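Local atomic coordinates of imidazolonepropionase (Unidentified, PDB entry 2Q09), a protein that catalyses the hydrolysis of imidazolone-5-propanoate to N-formimidoyl-L-glutamate, the third step in the degradation of histidine. Residues 12-17 against 25-30; 74-79 against 117-122; 206-211 against 235-240. All blocks are in the same frame, centred on the assembly; numbering follows the deposited sequence.

The three contacts follow one another along the chain. Contact 1 is peripheral and away from the metal site; its centre lies about 38 Å from that of contact 2, across the middle of the molecule, and about 35 Å from that of contact 3, though 1 and 3 reach the same run of paired strands. Strand 63-73 pairs in parallel with strand 12-14 and runs on into 74-79, at the metal. Contacts 2 and 3, in the amidohydrolase barrel, have centres about 22 Å apart and do not touch. Contact 2 joins a loop bearing an iron ligand to an outer helix; contact 3 joins barrel strands 210-213 and 238-243 close to that site.

Contact 1 (12-17 against 25-30); sequences VTPATL and GLLEPH
Pro14 and the imidazole of His30 meet obliquely, with Pro14 CG 4.0 Å from His30 ND1. At the edge of the same ring, in its plane, lies the carbonyl carbon of Glu28, whose oxygen takes a bond from the imidazole: His30 ND1 stands 2.6 Å from Glu28 O. The oxygen is only 12° out of the ring plane, although the nitrogen sits well above the plane of that carbonyl. The bond is likely to hold the ring's rotation, with ND1 directed at Glu28 O while the proline rests obliquely against the ring. Pro14 has a second neighbour in Leu27, for its CG packs 3.7 Å from Leu27 CB, the two side chains crossing at about a right angle.

Next to these groups, strand 12-14 pairs antiparallel with the start of strand 30-35. Val12 and His30 form the hydrogen-bonded pair, with His30 N to Val12 O at 2.7 Å and Val12 N to His30 O at 2.9 Å. The pairing then shifts by one residue, and Leu27 N bonds to Pro14 O. Residues 12-17 also pack on strand 63-73, where Val12 and Pro14 both touch Val64.

At the other end Gly25 O accepts two bonds from one residue. Thr16 OG1 reaches it at 2.7 Å in the carbonyl plane, on a lone pair, whereas Thr16 N comes from above that plane at 3.1 Å. With chi1 at 67°, OG1 lies between the backbone N and the carbonyl carbon, where it also bonds with Arg18 N, and CG2 meets Leu27 CD1 at 3.6 Å. With an alanine here, Gly25 O would probably keep just the off-plane amide bond, and both Arg18 N and Leu27 CD1 would be left without the partner the threonine gives them.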
# COMPACT_ATOMS: atom_id res chain seq x y z
N VAL A 12 24.78 13.78 -4.00
CA VAL A 12 23.58 13.39 -3.28
C VAL A 12 24.02 12.65 -2.02
O VAL A 12 24.99 11.89 -2.07
CB VAL A 12 22.66 12.46 -4.10
CG1 VAL A 12 22.05 13.21 -5.27
CG2 VAL A 12 23.44 11.25 -4.57
N THR A 13 23.34 12.89 -0.91
CA THR A 13 23.64 12.19 0.35
C THR A 13 22.59 11.09 0.39
O THR A 13 21.47 11.29 0.85
CB THR A 13 23.47 13.12 1.56
OG1 THR A 13 24.32 14.26 1.40
CG2 THR A 13 23.83 12.38 2.84
N PRO A 14 22.96 9.88 -0.06
CA PRO A 14 22.08 8.72 -0.11
C PRO A 14 21.71 7.97 1.15
O PRO A 14 22.57 7.52 1.90
CB PRO A 14 22.79 7.82 -1.11
CG PRO A 14 24.22 8.01 -0.69
CD PRO A 14 24.31 9.52 -0.51
N ALA A 15 20.41 7.85 1.39
CA ALA A 15 19.88 7.07 2.49
C ALA A 15 19.43 5.87 1.67
O ALA A 15 18.29 5.82 1.22
CB ALA A 15 18.67 7.76 3.13
N THR A 16 20.34 4.93 1.45
CA THR A 16 20.08 3.78 0.61
C THR A 16 19.01 2.83 1.08
O THR A 16 18.38 2.16 0.26
CB THR A 16 21.37 2.95 0.38
OG1 THR A 16 21.78 2.36 1.62
CG2 THR A 16 22.49 3.85 -0.15
N LEU A 17 18.79 2.78 2.39
CA LEU A 17 17.80 1.86 2.94
C LEU A 17 18.16 0.43 2.49
O LEU A 17 17.28 -0.42 2.32
CB LEU A 17 16.38 2.22 2.49
CG LEU A 17 15.51 3.15 3.36
CD1 LEU A 17 15.26 2.48 4.71
CD2 LEU A 17 16.22 4.51 3.57
N GLY A 25 20.95 3.21 6.17
CA GLY A 25 21.92 2.90 5.14
C GLY A 25 22.45 4.19 4.53
O GLY A 25 22.69 4.25 3.32
N LEU A 26 22.61 5.22 5.35
CA LEU A 26 23.11 6.52 4.89
C LEU A 26 24.59 6.43 4.56
O LEU A 26 25.36 5.79 5.28
CB LEU A 26 22.91 7.59 5.96
CG LEU A 26 21.61 8.39 6.01
CD1 LEU A 26 21.55 9.18 7.31
CD2 LEU A 26 21.52 9.33 4.80
N LEU A 27 24.99 7.08 3.47
CA LEU A 27 26.39 7.07 3.03
C LEU A 27 26.88 8.50 2.80
O LEU A 27 26.09 9.46 2.84
CB LEU A 27 26.53 6.31 1.72
CG LEU A 27 25.91 4.91 1.59
CD1 LEU A 27 26.04 4.45 0.15
CD2 LEU A 27 26.61 3.93 2.53
N GLU A 28 28.18 8.63 2.57
CA GLU A 28 28.79 9.92 2.30
C GLU A 28 28.24 10.37 0.95
O GLU A 28 27.61 9.59 0.25
CB GLU A 28 30.32 9.78 2.19
CG GLU A 28 30.76 8.83 1.07
CD GLU A 28 32.26 8.62 1.04
OE1 GLU A 28 33.00 9.60 0.86
OE2 GLU A 28 32.70 7.46 1.18
N PRO A 29 28.45 11.64 0.57
CA PRO A 29 27.95 12.13 -0.72
C PRO A 29 28.36 11.22 -1.88
O PRO A 29 29.51 10.76 -1.95
CB PRO A 29 28.56 13.52 -0.82
CG PRO A 29 28.59 13.96 0.61
CD PRO A 29 29.10 12.72 1.32
N HIS A 30 27.42 10.95 -2.78
CA HIS A 30 27.66 10.10 -3.93
C HIS A 30 27.16 10.73 -5.22
O HIS A 30 26.58 11.82 -5.22
CB HIS A 30 26.94 8.76 -3.78
CG HIS A 30 27.70 7.73 -3.00
ND1 HIS A 30 28.12 7.94 -1.70
CD2 HIS A 30 28.08 6.47 -3.32
CE1 HIS A 30 28.74 6.85 -1.27
NE2 HIS A 30 28.73 5.95 -2.23

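Contact 2 (74-79 against 117-122); sequences HLIFAG and DQLFEL. With FE (Fe (III) ion), chain B.
Leu119 O receives a hydrogen bond from a water 2.6 Å away, and the same water accepts one from Phe77 N at 3.0 Å. Between residues 74-79 and 117-122 no direct hydrogen bond forms, and this water bridges their backbones. The side-chain contacts across the two segments are apolar. Leu119 uses its CD2 branch, which lies 3.8 Å from Ala78 CB and equally close to the carbonyl carbon of Phe77. Its other methyl, CD1, looks to Ile76, 4.4 Å from CG2, a looser touch. One turn on, Leu122 CD1 comes alongside the loop backbone, 3.9 Å from Ala78 CA. Leucine CG is anti to the carbonyl carbon in both residues (chi1 -70° in Leu119), and a methyl of each, three residues apart on the helix, meets Ala78 CB.

At the start of this loop, where strand 63-73 ends, His74 NE2 binds the iron at 2.1 Å, and a water 2.4 Å from the metal occupies another position; His72, His242 and Asp317 complete the site, as in the metal-dependent amidohydrolases.

Arg126, from the same helix 116-133, bonds through NH1 to Leu75 O and Phe77 O and makes a cation-pi contact with the Phe77 ring. The loop thus runs from strand 63-73 over helix 116-133, with the Ile76 side chain packed on Ile140 of strand 135-141 and on Val157 and Ala158 of helix 148-164.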
# COMPACT_ATOMS: atom_id res chain seq x y z
N HIS A 74 -7.40 1.85 -0.73
CA HIS A 74 -8.72 1.67 -1.34
C HIS A 74 -9.05 3.07 -1.86
O HIS A 74 -10.18 3.51 -1.71
CB HIS A 74 -9.79 1.32 -0.31
CG HIS A 74 -9.53 0.08 0.50
ND1 HIS A 74 -10.31 -1.05 0.39
CD2 HIS A 74 -8.66 -0.17 1.51
CE1 HIS A 74 -9.94 -1.94 1.30
NE2 HIS A 74 -8.94 -1.42 1.99
N LEU A 75 -8.09 3.77 -2.46
CA LEU A 75 -8.34 5.15 -2.89
C LEU A 75 -9.36 5.36 -4.01
O LEU A 75 -9.76 6.50 -4.27
CB LEU A 75 -7.02 5.86 -3.24
CG LEU A 75 -6.21 5.45 -4.47
CD1 LEU A 75 -6.82 6.08 -5.73
CD2 LEU A 75 -4.77 5.95 -4.28
N ILE A 76 -9.77 4.29 -4.68
CA ILE A 76 -10.77 4.41 -5.74
C ILE A 76 -12.16 4.18 -5.14
O ILE A 76 -12.46 3.09 -4.64
CB ILE A 76 -10.54 3.37 -6.86
CG1 ILE A 76 -9.34 3.81 -7.72
CG2 ILE A 76 -11.81 3.22 -7.71
CD1 ILE A 76 -9.02 2.82 -8.86
N PHE A 77 -13.01 5.19 -5.20
CA PHE A 77 -14.36 5.06 -4.66
C PHE A 77 -15.16 6.31 -4.94
O PHE A 77 -14.59 7.38 -5.21
CB PHE A 77 -14.29 4.82 -3.15
CG PHE A 77 -13.68 5.96 -2.38
CD1 PHE A 77 -14.45 7.07 -2.04
CD2 PHE A 77 -12.33 5.95 -2.03
CE1 PHE A 77 -13.89 8.15 -1.37
CE2 PHE A 77 -11.76 7.04 -1.36
CZ PHE A 77 -12.54 8.14 -1.03
N ALA A 78 -16.48 6.17 -4.87
CA ALA A 78 -17.39 7.30 -5.07
C ALA A 78 -18.18 7.50 -3.79
O ALA A 78 -18.10 6.69 -2.86
CB ALA A 78 -18.35 7.02 -6.24
N GLY A 79 -18.95 8.58 -3.73
CA GLY A 79 -19.76 8.86 -2.56
C GLY A 79 -18.98 9.42 -1.39
O GLY A 79 -17.75 9.61 -1.46
N ASP A 117 -15.32 6.66 -15.88
CA ASP A 117 -14.70 7.97 -16.07
C ASP A 117 -14.83 8.84 -14.82
O ASP A 117 -13.93 9.61 -14.51
CB ASP A 117 -15.34 8.73 -17.25
CG ASP A 117 -15.01 8.11 -18.59
OD1 ASP A 117 -14.00 7.38 -18.69
OD2 ASP A 117 -15.75 8.38 -19.56
N GLN A 118 -15.95 8.71 -14.11
CA GLN A 118 -16.17 9.49 -12.89
C GLN A 118 -15.23 9.04 -11.76
O GLN A 118 -14.71 9.87 -11.01
CB GLN A 118 -17.62 9.37 -12.41
CG GLN A 118 -18.64 10.13 -13.26
CD GLN A 118 -20.07 9.94 -12.79
OE1 GLN A 118 -20.54 8.82 -12.66
NE2 GLN A 118 -20.77 11.05 -12.56
N LEU A 119 -15.04 7.74 -11.61
CA LEU A 119 -14.15 7.22 -10.57
C LEU A 119 -12.72 7.68 -10.81
O LEU A 119 -11.99 8.00 -9.87
CB LEU A 119 -14.20 5.69 -10.53
CG LEU A 119 -15.51 5.08 -10.01
CD1 LEU A 119 -15.45 3.57 -10.16
CD2 LEU A 119 -15.74 5.48 -8.56
N PHE A 120 -12.33 7.74 -12.07
CA PHE A 120 -10.99 8.18 -12.47
C PHE A 120 -10.79 9.63 -12.06
O PHE A 120 -9.77 9.98 -11.46
CB PHE A 120 -10.83 8.04 -13.98
CG PHE A 120 -9.54 8.58 -14.51
CD1 PHE A 120 -8.35 7.88 -14.35
CD2 PHE A 120 -9.51 9.82 -15.16
CE1 PHE A 120 -7.14 8.40 -14.83
CE2 PHE A 120 -8.31 10.34 -15.64
CZ PHE A 120 -7.12 9.63 -15.47
N GLU A 121 -11.76 10.48 -12.39
CA GLU A 121 -11.70 11.89 -12.06
C GLU A 121 -11.70 12.11 -10.54
O GLU A 121 -11.09 13.05 -10.05
CB GLU A 121 -12.88 12.64 -12.69
CG GLU A 121 -12.90 12.64 -14.22
CD GLU A 121 -11.70 13.34 -14.83
OE1 GLU A 121 -11.24 14.35 -14.27
OE2 GLU A 121 -11.21 12.88 -15.89
N LEU A 122 -12.42 11.26 -9.81
CA LEU A 122 -12.49 11.37 -8.36
C LEU A 122 -11.17 10.94 -7.70
O LEU A 122 -10.78 11.47 -6.65
CB LEU A 122 -13.62 10.51 -7.81
CG LEU A 122 -15.04 11.04 -7.99
CD1 LEU A 122 -16.04 9.96 -7.63
CD2 LEU A 122 -15.23 12.28 -7.11
FE FE B . -7.92 -1.94 3.73
O HOH W 1 -12.53 7.11 -7.45
O HOH W 2 -8.92 -1.51 5.91

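Contact 3 (206-211 against 235-240); sequences GLADAV and YGLAVK
Val211 and Val239 are partners in a parallel pairing of two neighbouring strands, 210-213 and 238-243, joined through helix 222-234: a beta-alpha-beta unit of the amidohydrolase TIM barrel. The firm part of the contact lies here. Val211 spends both its backbone polar atoms on the neighbouring strand: its N gives a bond to Ala238 O at 2.8 Å, and its O receives Lys240 N at 2.9 Å. These bonds straddle Val239, and Val239 CA lies 3.2 Å from Val211 O, a CA-H...O contact.

Side chains tighten the same region. Val211 CG2 lies 3.8 Å from Leu237 CD1, the two chains crossing obliquely. Because CG1 is anti to the backbone N in Val211 (chi1 178°), it is CG2 that is anti to the carbonyl carbon and turned to the leucine. The other methyl of Leu237, CD2, abuts Ala208 O at 3.4 Å. Helix 222-234 covers the valines, with Val211 and Val239 both touching Ala232, so this face is buried.

Toward the start of the strands the grip slackens. Ala210 and Ala238 sit opposite each other, their CB atoms 4.2 Å apart, but the backbone pairing between them is loose, and Ala238 is only partly buried. Asp209, partly exposed, turns away from the neighbouring strand, and its carboxylate is engaged by Arg159 and the backbone of Thr171 instead.

The Lys240 chain passes Ala210 on its way to a more distant partner. A bend at chi3 (67°) carries CE to within 4.1 Å of Ala210 CB, and the ammonium group NZ then forms a salt bridge with Glu139 OE2.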
# COMPACT_ATOMS: atom_id res chain seq x y z
N GLY A 206 -5.77 -9.24 -17.61
CA GLY A 206 -4.52 -8.74 -17.05
C GLY A 206 -4.77 -7.54 -16.15
O GLY A 206 -3.95 -6.62 -16.07
N LEU A 207 -5.90 -7.55 -15.45
CA LEU A 207 -6.28 -6.44 -14.58
C LEU A 207 -5.88 -6.55 -13.11
O LEU A 207 -5.91 -5.55 -12.39
CB LEU A 207 -7.79 -6.20 -14.66
CG LEU A 207 -8.31 -5.63 -15.97
CD1 LEU A 207 -9.83 -5.47 -15.89
CD2 LEU A 207 -7.66 -4.27 -16.23
N ALA A 208 -5.50 -7.75 -12.66
CA ALA A 208 -5.14 -7.92 -11.25
C ALA A 208 -3.73 -8.45 -11.00
O ALA A 208 -3.35 -9.48 -11.55
CB ALA A 208 -6.16 -8.84 -10.57
N ASP A 209 -2.98 -7.75 -10.17
CA ASP A 209 -1.62 -8.17 -9.83
C ASP A 209 -1.67 -9.07 -8.60
O ASP A 209 -0.73 -9.82 -8.34
CB ASP A 209 -0.72 -6.96 -9.57
CG ASP A 209 -0.56 -6.08 -10.78
OD1 ASP A 209 -0.36 -6.63 -11.88
OD2 ASP A 209 -0.64 -4.84 -10.63
N ALA A 210 -2.76 -8.99 -7.85
CA ALA A 210 -2.92 -9.80 -6.65
C ALA A 210 -4.38 -9.92 -6.23
O ALA A 210 -5.24 -9.21 -6.76
CB ALA A 210 -2.11 -9.20 -5.50
N VAL A 211 -4.65 -10.84 -5.31
CA VAL A 211 -6.00 -11.07 -4.79
C VAL A 211 -5.98 -10.93 -3.27
O VAL A 211 -5.12 -11.49 -2.60
CB VAL A 211 -6.52 -12.48 -5.16
CG1 VAL A 211 -7.90 -12.71 -4.57
CG2 VAL A 211 -6.56 -12.64 -6.67
N TYR A 235 -4.74 -19.18 -11.30
CA TYR A 235 -4.47 -18.20 -12.34
C TYR A 235 -3.13 -17.50 -12.15
O TYR A 235 -2.83 -16.51 -12.82
CB TYR A 235 -5.61 -17.18 -12.42
CG TYR A 235 -6.82 -17.76 -13.12
CD1 TYR A 235 -6.96 -17.68 -14.50
CD2 TYR A 235 -7.77 -18.49 -12.40
CE1 TYR A 235 -8.02 -18.32 -15.16
CE2 TYR A 235 -8.82 -19.14 -13.05
CZ TYR A 235 -8.94 -19.05 -14.43
OH TYR A 235 -9.96 -19.70 -15.07
N GLY A 236 -2.32 -18.03 -11.25
CA GLY A 236 -1.01 -17.47 -11.00
C GLY A 236 -1.00 -16.06 -10.45
O GLY A 236 -0.14 -15.25 -10.81
N LEU A 237 -1.95 -15.75 -9.58
CA LEU A 237 -2.04 -14.43 -8.98
C LEU A 237 -1.60 -14.50 -7.52
O LEU A 237 -1.98 -15.43 -6.81
CB LEU A 237 -3.47 -13.90 -9.04
CG LEU A 237 -4.15 -13.79 -10.41
CD1 LEU A 237 -5.56 -13.27 -10.23
CD2 LEU A 237 -3.35 -12.86 -11.31
N ALA A 238 -0.82 -13.52 -7.09
CA ALA A 238 -0.34 -13.45 -5.72
C ALA A 238 -1.52 -13.18 -4.79
O ALA A 238 -2.53 -12.61 -5.22
CB ALA A 238 0.70 -12.33 -5.59
N VAL A 239 -1.41 -13.58 -3.53
CA VAL A 239 -2.50 -13.36 -2.58
C VAL A 239 -2.05 -12.57 -1.35
O VAL A 239 -0.85 -12.45 -1.06
CB VAL A 239 -3.14 -14.69 -2.11
CG1 VAL A 239 -3.77 -15.40 -3.30
CG2 VAL A 239 -2.09 -15.58 -1.45
N LYS A 240 -3.03 -12.03 -0.63
CA LYS A 240 -2.79 -11.26 0.58
C LYS A 240 -4.14 -11.21 1.30
O LYS A 240 -5.12 -11.78 0.82
CB LYS A 240 -2.34 -9.83 0.25
CG LYS A 240 -3.43 -8.97 -0.36
CD LYS A 240 -2.95 -7.55 -0.66
CE LYS A 240 -1.92 -7.56 -1.78
NZ LYS A 240 -1.48 -6.18 -2.13